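Local coordinates for protein probable chitinase (Chromobacterium violaceum, PDB 5JH8) that probably binds and hydrolyses chitin as a member of glycoside hydrolase family 18, at residues Y7-A12 with S295-G300; I35-A40 with A81-T86; A252-L257 with T270-N275. All coordinates share one frame; numbering follows the deposited sequence.

Contact 1 (Y7-A12 with S295-G300); sequences YYSGYA and SLYALG. With HIS (histidine), chain F; 6KY ((2S)-2-(dimethylamino)-4-(methylselanyl)butanoic acid), chain E.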
ATOM      1  N   TYR A   7      -7.140  -2.117   1.358  1.00  6.71           N
ATOM      2  CA  TYR A   7      -6.344  -2.813   2.367  1.00  6.22           C
ATOM      3  C   TYR A   7      -7.166  -3.010   3.638  1.00  5.99           C
ATOM      4  O   TYR A   7      -7.628  -2.047   4.250  1.00  7.22           O
ATOM      5  CB  TYR A   7      -5.015  -2.079   2.658  1.00  6.19           C
ATOM      6  CG  TYR A   7      -3.958  -2.535   1.681  1.00  6.90           C
ATOM      7  CD1 TYR A   7      -3.922  -2.057   0.398  1.00  7.93           C
ATOM      8  CD2 TYR A   7      -3.105  -3.581   2.005  1.00  6.72           C
ATOM      9  CE1 TYR A   7      -3.056  -2.568  -0.522  1.00  8.18           C
ATOM     10  CE2 TYR A   7      -2.212  -4.083   1.098  1.00  7.12           C
ATOM     11  CZ  TYR A   7      -2.202  -3.600  -0.175  1.00  7.40           C
ATOM     12  OH  TYR A   7      -1.374  -4.134  -1.120  1.00  8.78           O
ATOM     13  N   TYR A   8      -7.349  -4.282   4.008  1.00  6.04           N
ATOM     14  CA  TYR A   8      -8.032  -4.692   5.235  1.00  6.71           C
ATOM     15  C   TYR A   8      -6.956  -5.127   6.221  1.00  7.13           C
ATOM     16  O   TYR A   8      -6.416  -6.226   6.124  1.00  7.18           O
ATOM     17  CB  TYR A   8      -9.032  -5.806   4.942  1.00  7.15           C
ATOM     18  CG  TYR A   8      -9.853  -6.178   6.148  1.00  7.05           C
ATOM     19  CD1 TYR A   8     -10.839  -5.345   6.595  1.00  7.29           C
ATOM     20  CD2 TYR A   8      -9.623  -7.350   6.857  1.00  8.17           C
ATOM     21  CE1 TYR A   8     -11.592  -5.660   7.704  1.00  7.78           C
ATOM     22  CE2 TYR A   8     -10.368  -7.660   7.987  1.00  8.38           C
ATOM     23  CZ  TYR A   8     -11.365  -6.807   8.408  1.00  8.32           C
ATOM     24  OH  TYR A   8     -12.148  -7.082   9.510  1.00  9.30           O
ATOM     25  N   SER A   9      -6.690  -4.276   7.212  0.56  8.27           N
ATOM     26  CA  SER A   9      -5.552  -4.429   8.096  0.56  9.41           C
ATOM     27  C   SER A   9      -5.995  -4.133   9.522  0.56 10.27           C
ATOM     28  O   SER A   9      -7.173  -3.885   9.793  0.56 10.06           O
ATOM     29  CB  SER A   9      -4.420  -3.492   7.665  0.56 10.63           C
ATOM     30  OG  SER A   9      -3.330  -3.631   8.549  0.56 12.06           O
ATOM     31  N   GLY A  10      -5.028  -4.122  10.435  0.56 12.00           N
ATOM     32  CA  GLY A  10      -5.307  -4.002  11.852  0.56 12.50           C
ATOM     33  C   GLY A  10      -5.569  -2.583  12.314  0.56 13.00           C
ATOM     34  O   GLY A  10      -4.752  -1.973  13.006  0.56 15.18           O
ATOM     35  N   TYR A  11      -6.726  -2.057  11.940  0.56 10.68           N
ATOM     36  CA  TYR A  11      -7.150  -0.725  12.329  0.56  9.72           C
ATOM     37  C   TYR A  11      -8.561  -0.787  12.879  0.56  9.59           C
ATOM     38  O   TYR A  11      -9.400  -1.559  12.401  0.56 10.57           O
ATOM     39  CB  TYR A  11      -7.111   0.243  11.131  0.56 11.28           C
ATOM     40  CG  TYR A  11      -5.699   0.454  10.659  0.56 11.29           C
ATOM     41  CD1 TYR A  11      -4.806   1.185  11.418  0.56 12.77           C
ATOM     42  CD2 TYR A  11      -5.240  -0.114   9.483  0.56 10.94           C
ATOM     43  CE1 TYR A  11      -3.504   1.359  11.018  0.56 12.38           C
ATOM     44  CE2 TYR A  11      -3.927   0.052   9.078  0.56 11.32           C
ATOM     45  CZ  TYR A  11      -3.067   0.786   9.850  0.56 12.26           C
ATOM     46  OH  TYR A  11      -1.763   0.945   9.446  0.56 12.65           O
ATOM     47  N   ALA A  12      -8.835   0.074  13.852  1.00 12.07           N
ATOM     48  CA  ALA A  12     -10.191   0.191  14.367  1.00 12.73           C
ATOM     49  C   ALA A  12     -11.141   0.596  13.249  1.00 11.83           C
ATOM     50  O   ALA A  12     -10.801   1.395  12.375  1.00 13.40           O
ATOM     51  CB  ALA A  12     -10.236   1.248  15.459  1.00 14.47           C
ATOM     52  N   SER A 295      -4.921   1.442  -5.417  1.00  6.19           N
ATOM     53  CA  SER A 295      -4.955   0.792  -4.123  1.00  6.24           C
ATOM     54  C   SER A 295      -5.067   1.869  -3.053  1.00  6.06           C
ATOM     55  O   SER A 295      -4.479   2.955  -3.197  1.00  6.40           O
ATOM     56  CB  SER A 295      -3.713  -0.080  -3.918  1.00  6.34           C
ATOM     57  OG  SER A 295      -2.505   0.662  -3.916  1.00  7.05           O
ATOM     58  N   LEU A 296      -5.838   1.581  -2.007  1.00  5.47           N
ATOM     59  CA  LEU A 296      -6.207   2.552  -0.984  1.00  6.15           C
ATOM     60  C   LEU A 296      -5.771   2.021   0.373  1.00  5.99           C
ATOM     61  O   LEU A 296      -6.133   0.897   0.737  1.00  6.56           O
ATOM     62  CB  LEU A 296      -7.720   2.804  -0.977  1.00  6.25           C
ATOM     63  CG  LEU A 296      -8.386   3.305  -2.283  1.00  7.13           C
ATOM     64  CD1 LEU A 296      -7.670   4.479  -2.944  1.00  7.11           C
ATOM     65  CD2 LEU A 296      -8.602   2.188  -3.315  1.00  7.20           C
ATOM     66  N   TYR A 297      -5.032   2.820   1.123  1.00  5.69           N
ATOM     67  CA  TYR A 297      -4.500   2.377   2.401  1.00  6.36           C
ATOM     68  C   TYR A 297      -5.002   3.329   3.480  1.00  6.05           C
ATOM     69  O   TYR A 297      -4.553   4.483   3.531  1.00  6.74           O
ATOM     70  CB  TYR A 297      -2.957   2.347   2.398  1.00  6.62           C
ATOM     71  CG  TYR A 297      -2.435   1.590   3.594  1.00  7.12           C
ATOM     72  CD1 TYR A 297      -2.222   2.228   4.800  1.00  7.56           C
ATOM     73  CD2 TYR A 297      -2.286   0.219   3.559  1.00  7.81           C
ATOM     74  CE1 TYR A 297      -1.811   1.541   5.921  1.00  8.26           C
ATOM     75  CE2 TYR A 297      -1.904  -0.482   4.686  1.00  8.83           C
ATOM     76  CZ  TYR A 297      -1.676   0.193   5.871  1.00  8.67           C
ATOM     77  OH  TYR A 297      -1.277  -0.448   7.018  1.00 10.85           O
ATOM     78  N   ALA A 298      -5.913   2.907   4.375  1.00  6.17           N
ATOM     79  CA  ALA A 298      -6.479   1.570   4.544  1.00  6.10           C
ATOM     80  C   ALA A 298      -7.897   1.721   5.148  1.00  5.75           C
ATOM     81  O   ALA A 298      -8.259   2.760   5.690  1.00  6.63           O
ATOM     82  CB  ALA A 298      -5.628   0.726   5.469  1.00  6.50           C
ATOM     83  N   LEU A 299      -8.670   0.644   5.050  1.00  6.08           N
ATOM     84  CA  LEU A 299     -10.024   0.614   5.583  1.00  6.07           C
ATOM     85  C   LEU A 299     -10.032   0.895   7.081  1.00  6.06           C
ATOM     86  O   LEU A 299      -9.274   0.314   7.857  1.00  6.83           O
ATOM     87  CB  LEU A 299     -10.651  -0.754   5.303  1.00  6.00           C
ATOM     88  CG  LEU A 299     -10.956  -1.054   3.834  1.00  6.16           C
ATOM     89  CD1 LEU A 299     -11.193  -2.544   3.673  1.00  6.60           C
ATOM     90  CD2 LEU A 299     -12.175  -0.282   3.286  1.00  6.85           C
ATOM     91  N   GLY A 300     -10.925   1.788   7.491  1.00  6.08           N
ATOM     92  CA  GLY A 300     -11.052   2.187   8.869  1.00  7.14           C
ATOM     93  C   GLY A 300     -10.544   3.586   9.123  1.00  7.99           C
ATOM     94  O   GLY A 300     -10.812   4.141  10.190  1.00 11.21           O
TER
HETATM   95  N   HIS F 505       2.789   0.400   6.144  1.00 14.22           N
HETATM   96  CA  HIS F 505       2.112  -0.881   6.319  1.00 14.79           C
HETATM   97  C   HIS F 505       2.513  -1.501   7.650  1.00 17.26           C
HETATM   98  O   HIS F 505       3.568  -1.191   8.219  1.00 18.47           O
HETATM   99  CB  HIS F 505       2.436  -1.824   5.157  1.00 13.58           C
HETATM  100  CG  HIS F 505       1.809  -1.420   3.856  1.00 12.04           C
HETATM  101  ND1 HIS F 505       1.677  -2.288   2.794  1.00 12.71           N
HETATM  102  CD2 HIS F 505       1.299  -0.237   3.439  1.00 11.78           C
HETATM  103  CE1 HIS F 505       1.090  -1.666   1.789  1.00 13.16           C
HETATM  104  NE2 HIS F 505       0.870  -0.413   2.145  1.00 11.83           N
HETATM  105  OXT HIS F 505       1.773  -2.325   8.189  1.00 19.47           O
HETATM  106  N   6KY E 504       2.328   3.744   6.004  1.00 14.05           N
HETATM  107  CA  6KY E 504       3.253   2.735   6.611  1.00 15.02           C
HETATM  108  C   6KY E 504       2.493   1.458   6.901  1.00 14.35           C
HETATM  109  O   6KY E 504       1.624   1.443   7.766  1.00 14.74           O
HETATM  110  CB  6KY E 504       3.962   3.244   7.883  1.00 17.91           C
HETATM  111  CG  6KY E 504       4.883   4.441   7.586  1.00 20.59           C
HETATM  112 SE   6KY E 504       5.922   5.052   9.129  1.00 23.10          SE
HETATM  113  CE  6KY E 504       4.458   5.952  10.051  1.00 24.60           C
HETATM  114  CN1 6KY E 504       1.370   4.345   6.952  1.00 14.15           C
HETATM  115  CN2 6KY E 504       1.567   3.206   4.851  1.00 13.04           C
HETATM  116  O   HOH W   1      -7.685  -1.734   7.220  1.00 10.04           O
HETATM  117  O   HOH W   2      -8.541   0.582   1.837  1.00 13.82           O
HETATM  118  O   HOH W   3      -9.063   3.208  12.532  1.00 24.10           O
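Tyr7 meets Tyr297 and Ala298 where strands 3-8 and 293-297 reach the bound ligands. Its CB lies 3.7 Å from Tyr297 CD2 and also packs on Ala298 CB. CG stays against the same Tyr297 CD2, and Leu296 O lies beside CD1, at the ring edge and in its plane. Farther out, CE2 comes 4.2 Å from CE1 of the bound histidine, which lies over one ring face, and OH ends on a hydrogen bond to Asn109. The backbone of Tyr7 is held at both polar atoms: its N donates to Leu296 O (3.2 Å, somewhat bent at 143°), a pair also bridged by a water, while its O receives Leu299 N at 3.0 Å in a straighter bond of 162°.

The Tyr297 side chain runs across that of Tyr7 at about a right angle. With CG anti to the backbone N (chi1 -167°), its ring is sandwiched: histidine CD2 sits 3.4 Å above one face, toward the rim, and Ala298 CB lies 3.6 Å above the centre of the opposite face. The cis peptide between Tyr297 and Ala298 accompanies this close approach of the methyl to the ring. At the tip, Tyr297 OH is 2.8 Å from Tyr11 OH, a hydrogen bond in the modelled conformer of Tyr11, doubtful to the extent that the residue has a second one. Tyr297 OH also lies 3.5 Å from O of the selenium-containing ligand.

Parallel backbone bonding, an aromatic cluster of three tyrosines and a non-proline cis peptide after the last barrel strand are together consistent with the substrate cleft of a family 18 TIM barrel, here closed by joining its first strand to its last.

Contact 2 (I35-A40 with A81-T86); sequences ITAQGA and AHAVST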
ATOM      1  N   ILE A  35       5.124 -14.348   7.417  1.00  8.95           N
ATOM      2  CA  ILE A  35       5.830 -15.550   6.995  1.00  9.53           C
ATOM      3  C   ILE A  35       7.106 -15.650   7.812  1.00  9.56           C
ATOM      4  O   ILE A  35       7.725 -14.631   8.141  1.00 10.15           O
ATOM      5  CB  ILE A  35       6.098 -15.557   5.468  1.00 10.19           C
ATOM      6  CG1 ILE A  35       6.554 -16.933   4.982  1.00 10.50           C
ATOM      7  CG2 ILE A  35       7.038 -14.454   5.046  1.00 10.92           C
ATOM      8  CD1 ILE A  35       6.476 -17.103   3.480  1.00 10.96           C
ATOM      9  N   THR A  36       7.476 -16.872   8.177  1.00 10.15           N
ATOM     10  CA  THR A  36       8.696 -17.095   8.940  1.00 11.31           C
ATOM     11  C   THR A  36       9.890 -17.312   8.008  1.00 10.98           C
ATOM     12  O   THR A  36       9.750 -17.548   6.803  1.00 11.05           O
ATOM     13  CB  THR A  36       8.557 -18.320   9.846  1.00 12.07           C
ATOM     14  OG1 THR A  36       8.560 -19.504   9.045  1.00 12.41           O
ATOM     15  CG2 THR A  36       7.297 -18.256  10.703  1.00 13.30           C
ATOM     16  N   ALA A  37      11.089 -17.286   8.595  1.00 12.08           N
ATOM     17  CA  ALA A  37      12.302 -17.557   7.831  1.00 12.23           C
ATOM     18  C   ALA A  37      12.347 -18.980   7.295  1.00 13.28           C
ATOM     19  O   ALA A  37      13.148 -19.263   6.402  1.00 14.49           O
ATOM     20  CB  ALA A  37      13.544 -17.283   8.680  1.00 13.09           C
ATOM     21  N   GLN A  38      11.524 -19.886   7.817  1.00 12.89           N
ATOM     22  CA  GLN A  38      11.420 -21.233   7.270  1.00 12.75           C
ATOM     23  C   GLN A  38      10.313 -21.355   6.229  1.00 12.37           C
ATOM     24  O   GLN A  38      10.062 -22.452   5.721  1.00 13.13           O
ATOM     25  CB  GLN A  38      11.196 -22.272   8.383  1.00 14.39           C
ATOM     26  CG  GLN A  38      12.320 -22.362   9.400  1.00 17.70           C
ATOM     27  CD  GLN A  38      12.326 -21.210  10.385  1.00 20.80           C
ATOM     28  OE1 GLN A  38      11.278 -20.775  10.866  1.00 22.46           O
ATOM     29  NE2 GLN A  38      13.513 -20.705  10.687  1.00 22.61           N
ATOM     30  N   GLY A  39       9.645 -20.260   5.898  1.00 10.74           N
ATOM     31  CA  GLY A  39       8.661 -20.279   4.841  1.00 11.46           C
ATOM     32  C   GLY A  39       7.264 -20.652   5.273  1.00 11.43           C
ATOM     33  O   GLY A  39       6.437 -20.996   4.421  1.00 11.99           O
ATOM     34  N   ALA A  40       6.968 -20.607   6.569  1.00 11.37           N
ATOM     35  CA  ALA A  40       5.634 -20.939   7.057  1.00 11.56           C
ATOM     36  C   ALA A  40       4.795 -19.674   7.192  1.00 10.23           C
ATOM     37  O   ALA A  40       5.268 -18.661   7.721  1.00 10.66           O
ATOM     38  CB  ALA A  40       5.712 -21.640   8.409  1.00 12.98           C
ATOM     39  N   ALA A  81      13.124 -12.021   4.646  1.00  9.96           N
ATOM     40  CA  ALA A  81      13.017 -11.916   3.195  1.00 10.81           C
ATOM     41  C   ALA A  81      14.160 -12.649   2.511  1.00 10.84           C
ATOM     42  O   ALA A  81      13.962 -13.315   1.493  1.00 11.73           O
ATOM     43  CB  ALA A  81      12.953 -10.451   2.762  1.00 10.82           C
ATOM     44  N   HIS A  82      15.370 -12.530   3.055  1.00 11.93           N
ATOM     45  CA  HIS A  82      16.509 -13.242   2.489  1.00 12.59           C
ATOM     46  C   HIS A  82      16.298 -14.757   2.523  1.00 11.77           C
ATOM     47  O   HIS A  82      16.506 -15.450   1.523  1.00 12.41           O
ATOM     48  CB  HIS A  82      17.776 -12.880   3.253  1.00 12.72           C
ATOM     49  CG  HIS A  82      18.954 -13.693   2.835  1.00 13.98           C
ATOM     50  ND1 HIS A  82      19.636 -13.452   1.666  1.00 13.91           N
ATOM     51  CD2 HIS A  82      19.534 -14.779   3.393  1.00 15.43           C
ATOM     52  CE1 HIS A  82      20.610 -14.334   1.535  1.00 15.50           C
ATOM     53  NE2 HIS A  82      20.566 -15.157   2.569  1.00 16.09           N
ATOM     54  N   ALA A  83      15.883 -15.281   3.677  1.00 11.54           N
ATOM     55  CA  ALA A  83      15.697 -16.723   3.834  1.00 12.10           C
ATOM     56  C   ALA A  83      14.612 -17.248   2.893  1.00 11.52           C
ATOM     57  O   ALA A  83      14.817 -18.239   2.193  1.00 12.28           O
ATOM     58  CB  ALA A  83      15.361 -17.036   5.292  1.00 13.07           C
ATOM     59  N   VAL A  84      13.454 -16.582   2.852  1.00 11.30           N
ATOM     60  CA  VAL A  84      12.359 -16.999   1.979  1.00 10.81           C
ATOM     61  C   VAL A  84      12.793 -16.973   0.524  1.00 11.34           C
ATOM     62  O   VAL A  84      12.346 -17.794  -0.285  1.00 12.17           O
ATOM     63  CB  VAL A  84      11.154 -16.068   2.247  1.00 11.96           C
ATOM     64  CG1 VAL A  84      10.122 -16.128   1.121  1.00 11.77           C
ATOM     65  CG2 VAL A  84      10.547 -16.406   3.595  1.00 12.30           C
ATOM     66  N   SER A  85      13.650 -16.020   0.159  1.00 11.77           N
ATOM     67  CA  SER A  85      14.082 -15.892  -1.222  1.00 12.74           C
ATOM     68  C   SER A  85      15.213 -16.842  -1.580  1.00 14.44           C
ATOM     69  O   SER A  85      15.565 -16.939  -2.760  1.00 16.80           O
ATOM     70  CB  SER A  85      14.537 -14.463  -1.504  1.00 13.51           C
ATOM     71  OG  SER A  85      13.488 -13.532  -1.329  1.00 13.76           O
ATOM     72  N   THR A  86      15.798 -17.527  -0.603  1.00 13.64           N
ATOM     73  CA  THR A  86      16.924 -18.411  -0.881  1.00 14.69           C
ATOM     74  C   THR A  86      16.668 -19.791  -0.278  1.00 14.79           C
ATOM     75  O   THR A  86      16.027 -20.644  -0.902  1.00 14.78           O
ATOM     76  CB  THR A  86      18.254 -17.798  -0.399  1.00 14.99           C
ATOM     77  OG1 THR A  86      18.218 -17.584   1.012  1.00 15.08           O
ATOM     78  CG2 THR A  86      18.543 -16.486  -1.091  1.00 15.70           C
TER
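Ile35 and Val84 supply the first of two apolar touches: they reach toward each other tip to tip, with Ile35 CD1 4.1 Å from Val84 CG2. The second is a methyl pair, Ala37 CB and Ala83 CB, separated by 3.9 Å. Val84 CG2, which lies anti to its own carbonyl carbon, is thereby directed at the loop as well as at Ile35. Phe112 and Ala92 extend the apolar surroundings of Ile35 and Val84.

Carbonyl-to-methyl contacts form a second class. Ala37 O stands 3.3 Å from Ala83 CB, and Thr36 O stands 3.5 Å from Val84 CG2.

Hydrogen bonds operate within each segment, not between them. In the loop, a type I turn from Thr36 to Gly39 is closed by Gly39 N donating to Thr36 O (2.9 Å), and Thr36 OG1 accepts from Ala40 N at 3.1 Å. On helix 78-85, Ser85 OG and Ser85 N reach Ala81 O from opposite faces of its carbonyl plane.

With 177 Å² buried and no hydrogen bond across, the turn rests on the helix through van der Waals contact; it carries its own hydrogen bonds, with Asn95 binding Gly39 O from outside.

Contact 3 (A252-L257 with T270-N275); sequences AGTHSL and TVWTEN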
ATOM      1  N   ALA A 252      -0.965  23.253  -5.088  1.00 11.88           N
ATOM      2  CA  ALA A 252      -1.353  22.760  -6.402  1.00 13.17           C
ATOM      3  C   ALA A 252      -0.242  21.964  -7.067  1.00 12.47           C
ATOM      4  O   ALA A 252      -0.528  21.003  -7.784  1.00 15.06           O
ATOM      5  CB  ALA A 252      -1.770  23.932  -7.288  1.00 15.51           C
ATOM      6  N   GLY A 253       1.023  22.328  -6.826  1.00 11.38           N
ATOM      7  CA  GLY A 253       2.139  21.638  -7.449  1.00 12.06           C
ATOM      8  C   GLY A 253       2.285  20.197  -7.019  1.00 11.07           C
ATOM      9  O   GLY A 253       2.875  19.398  -7.752  1.00 12.22           O
ATOM     10  N   THR A 254       1.774  19.850  -5.843  1.00  9.65           N
ATOM     11  CA  THR A 254       1.846  18.482  -5.345  1.00  8.88           C
ATOM     12  C   THR A 254       0.474  17.882  -5.077  1.00  8.46           C
ATOM     13  O   THR A 254       0.389  16.767  -4.543  1.00  8.48           O
ATOM     14  CB  THR A 254       2.676  18.406  -4.051  1.00  9.78           C
ATOM     15  OG1 THR A 254       1.966  19.046  -2.983  1.00 10.71           O
ATOM     16  CG2 THR A 254       4.047  19.029  -4.228  1.00 10.62           C
ATOM     17  N   HIS A 255      -0.598  18.597  -5.387  1.00  8.29           N
ATOM     18  CA  HIS A 255      -1.957  18.170  -5.068  1.00  8.65           C
ATOM     19  C   HIS A 255      -2.036  17.605  -3.656  1.00  8.26           C
ATOM     20  O   HIS A 255      -2.431  16.465  -3.423  1.00  8.45           O
ATOM     21  CB  HIS A 255      -2.529  17.206  -6.110  1.00  8.77           C
ATOM     22  CG  HIS A 255      -2.892  17.888  -7.379  1.00  9.71           C
ATOM     23  ND1 HIS A 255      -4.014  18.677  -7.489  1.00 10.61           N
ATOM     24  CD2 HIS A 255      -2.237  17.984  -8.559  1.00 10.62           C
ATOM     25  CE1 HIS A 255      -4.062  19.185  -8.706  1.00 11.93           C
ATOM     26  NE2 HIS A 255      -2.996  18.786  -9.373  1.00 11.86           N
ATOM     27  N   SER A 256      -1.657  18.446  -2.694  1.00  8.20           N
ATOM     28  CA  SER A 256      -1.641  18.057  -1.294  1.00  8.65           C
ATOM     29  C   SER A 256      -2.150  19.216  -0.456  1.00  9.26           C
ATOM     30  O   SER A 256      -1.969  20.376  -0.824  1.00 11.50           O
ATOM     31  CB  SER A 256      -0.227  17.639  -0.880  1.00  8.96           C
ATOM     32  OG  SER A 256       0.244  16.566  -1.685  1.00  9.81           O
ATOM     33  N   LEU A 257      -2.756  18.892   0.678  1.00  8.46           N
ATOM     34  CA  LEU A 257      -3.321  19.869   1.586  1.00  8.42           C
ATOM     35  C   LEU A 257      -2.405  20.031   2.789  1.00  8.56           C
ATOM     36  O   LEU A 257      -1.954  19.033   3.364  1.00  8.76           O
ATOM     37  CB  LEU A 257      -4.704  19.415   2.031  1.00  9.01           C
ATOM     38  CG  LEU A 257      -5.507  20.463   2.790  1.00 10.72           C
ATOM     39  CD1 LEU A 257      -6.041  21.513   1.834  1.00 11.25           C
ATOM     40  CD2 LEU A 257      -6.638  19.790   3.559  1.00 11.17           C
ATOM     41  N   THR A 270       2.682  21.072  11.864  1.00 10.05           N
ATOM     42  CA  THR A 270       2.492  21.115  10.427  1.00 10.24           C
ATOM     43  C   THR A 270       1.827  19.810  10.017  1.00  9.24           C
ATOM     44  O   THR A 270       2.327  18.731  10.353  1.00  9.28           O
ATOM     45  CB  THR A 270       3.842  21.200   9.711  1.00 11.21           C
ATOM     46  OG1 THR A 270       4.551  22.354  10.146  1.00 14.39           O
ATOM     47  CG2 THR A 270       3.686  21.334   8.243  1.00 11.77           C
ATOM     48  N   VAL A 271       0.705  19.907   9.311  1.00  8.50           N
ATOM     49  CA  VAL A 271       0.007  18.746   8.784  1.00  7.96           C
ATOM     50  C   VAL A 271       0.111  18.763   7.273  1.00  7.68           C
ATOM     51  O   VAL A 271      -0.056  19.807   6.647  1.00  8.32           O
ATOM     52  CB  VAL A 271      -1.481  18.771   9.200  1.00  9.87           C
ATOM     53  CG1 VAL A 271      -2.272  17.638   8.530  1.00 10.66           C
ATOM     54  CG2 VAL A 271      -1.610  18.719  10.714  1.00 10.89           C
ATOM     55  N   TRP A 272       0.362  17.601   6.690  1.00  7.05           N
ATOM     56  CA  TRP A 272       0.203  17.368   5.259  1.00  7.36           C
ATOM     57  C   TRP A 272      -0.736  16.184   5.077  1.00  7.00           C
ATOM     58  O   TRP A 272      -0.524  15.130   5.690  1.00  7.51           O
ATOM     59  CB  TRP A 272       1.535  17.070   4.580  1.00  8.06           C
ATOM     60  CG  TRP A 272       2.381  18.280   4.366  1.00  8.14           C
ATOM     61  CD1 TRP A 272       3.322  18.777   5.218  1.00  9.10           C
ATOM     62  CD2 TRP A 272       2.380  19.142   3.223  1.00  8.57           C
ATOM     63  NE1 TRP A 272       3.920  19.888   4.673  1.00 10.22           N
ATOM     64  CE2 TRP A 272       3.353  20.137   3.450  1.00 10.34           C
ATOM     65  CE3 TRP A 272       1.656  19.175   2.037  1.00  9.87           C
ATOM     66  CZ2 TRP A 272       3.607  21.163   2.530  1.00 11.16           C
ATOM     67  CZ3 TRP A 272       1.906  20.170   1.136  1.00 11.22           C
ATOM     68  CH2 TRP A 272       2.878  21.150   1.374  1.00 11.45           C
ATOM     69  N   THR A 273      -1.772  16.355   4.251  1.00  7.30           N
ATOM     70  CA  THR A 273      -2.751  15.303   4.041  1.00  7.65           C
ATOM     71  C   THR A 273      -3.414  15.515   2.684  1.00  6.93           C
ATOM     72  O   THR A 273      -2.933  16.278   1.832  1.00  8.03           O
ATOM     73  CB  THR A 273      -3.730  15.226   5.219  1.00  8.21           C
ATOM     74  OG1 THR A 273      -4.492  14.026   5.090  1.00  9.07           O
ATOM     75  CG2 THR A 273      -4.619  16.451   5.287  1.00  9.48           C
ATOM     76  N   GLU A 274      -4.514  14.799   2.490  1.00  7.47           N
ATOM     77  CA  GLU A 274      -5.293  14.781   1.258  1.00  7.46           C
ATOM     78  C   GLU A 274      -6.615  15.513   1.468  1.00  7.36           C
ATOM     79  O   GLU A 274      -7.074  15.713   2.601  1.00  8.34           O
ATOM     80  CB  GLU A 274      -5.637  13.342   0.818  1.00  7.69           C
ATOM     81  CG  GLU A 274      -4.443  12.386   0.698  1.00  7.47           C
ATOM     82  CD  GLU A 274      -3.418  12.836  -0.313  1.00  7.48           C
ATOM     83  OE1 GLU A 274      -3.828  13.343  -1.396  1.00  7.73           O
ATOM     84  OE2 GLU A 274      -2.204  12.693  -0.027  1.00  7.93           O
ATOM     85  N   ASN A 275      -7.238  15.900   0.349  1.00  7.68           N
ATOM     86  CA  ASN A 275      -8.647  16.273   0.362  1.00  8.15           C
ATOM     87  C   ASN A 275      -9.346  15.588  -0.810  1.00  7.37           C
ATOM     88  O   ASN A 275      -8.762  14.748  -1.485  1.00  7.53           O
ATOM     89  CB  ASN A 275      -8.843  17.800   0.394  1.00  8.81           C
ATOM     90  CG  ASN A 275      -8.444  18.481  -0.898  1.00  8.42           C
ATOM     91  OD1 ASN A 275      -8.018  17.849  -1.851  1.00  8.91           O
ATOM     92  ND2 ASN A 275      -8.554  19.805  -0.915  1.00 10.58           N
TER
HETATM   93  O   HOH W   4       0.037  14.114  -0.525  1.00  8.21           O
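Trp272 has CG anti to its carbonyl carbon (chi1 -76°), which carries the six-membered part of the indole to Ser256: CE3 lies 3.8 Å from Ser256 CB, which sits at the ring edge. In Leu257, CG is anti to the backbone N (chi1 -170°) and CD1 extends to 4.1 Å from Asn275 ND2, the two side chains crossing at about a right angle.

The backbones are fixed at one antiparallel hydrogen-bonded pair. Leu257 N donates to Thr273 O at 2.9 Å and Thr273 N to Leu257 O at 2.8 Å, both near straight. Leu257 O also meets Trp272 CA in a CA-H...O contact of 3.3 Å.

Polar side chains are joined through water: one molecule donates to Ser256 OG and to Glu274 OE2, each at 2.7 Å. Ser256 OG donates in turn to Thr254 O from above the carbonyl plane, while Glu274 OE1 is hydrogen-bonded to Ser278 and forms a salt bridge with Lys282 of the following helix, where Asn275 is the N-cap.

The G1 bulge at His255 and Ser256, opposite Asp251, lies in the neighbouring pairing of 249-251 with 256-262. Next to it, hairpin 256-262/268-273 is consistent with the small alpha+beta insertion domain that many family 18 chitinases carry before the last barrel strand.

Contact 1 encloses the other two along the chain, because it joins the first barrel strand, 3-8, to the last, 293-297; contact 2 closes before contact 3 opens. Contacts 2 and 3 lie on opposite sides of the chain's centre, about 38 Å apart, and contact 1 is about 25 Å and 21 Å from them respectively, all centre to centre. None touches another: the nearest atoms of contacts 1 and 3 are about 8 Å apart. Strand 27-35, beside strand 3-8, leads into the loop of contact 2, while strand 212-222 pairs with both 293-297 and 268-273, linking contact 1 to contact 3. The ligand-binding end of the barrel, at contact 1, thus lies between a peripheral loop-helix contact and a peripheral hairpin.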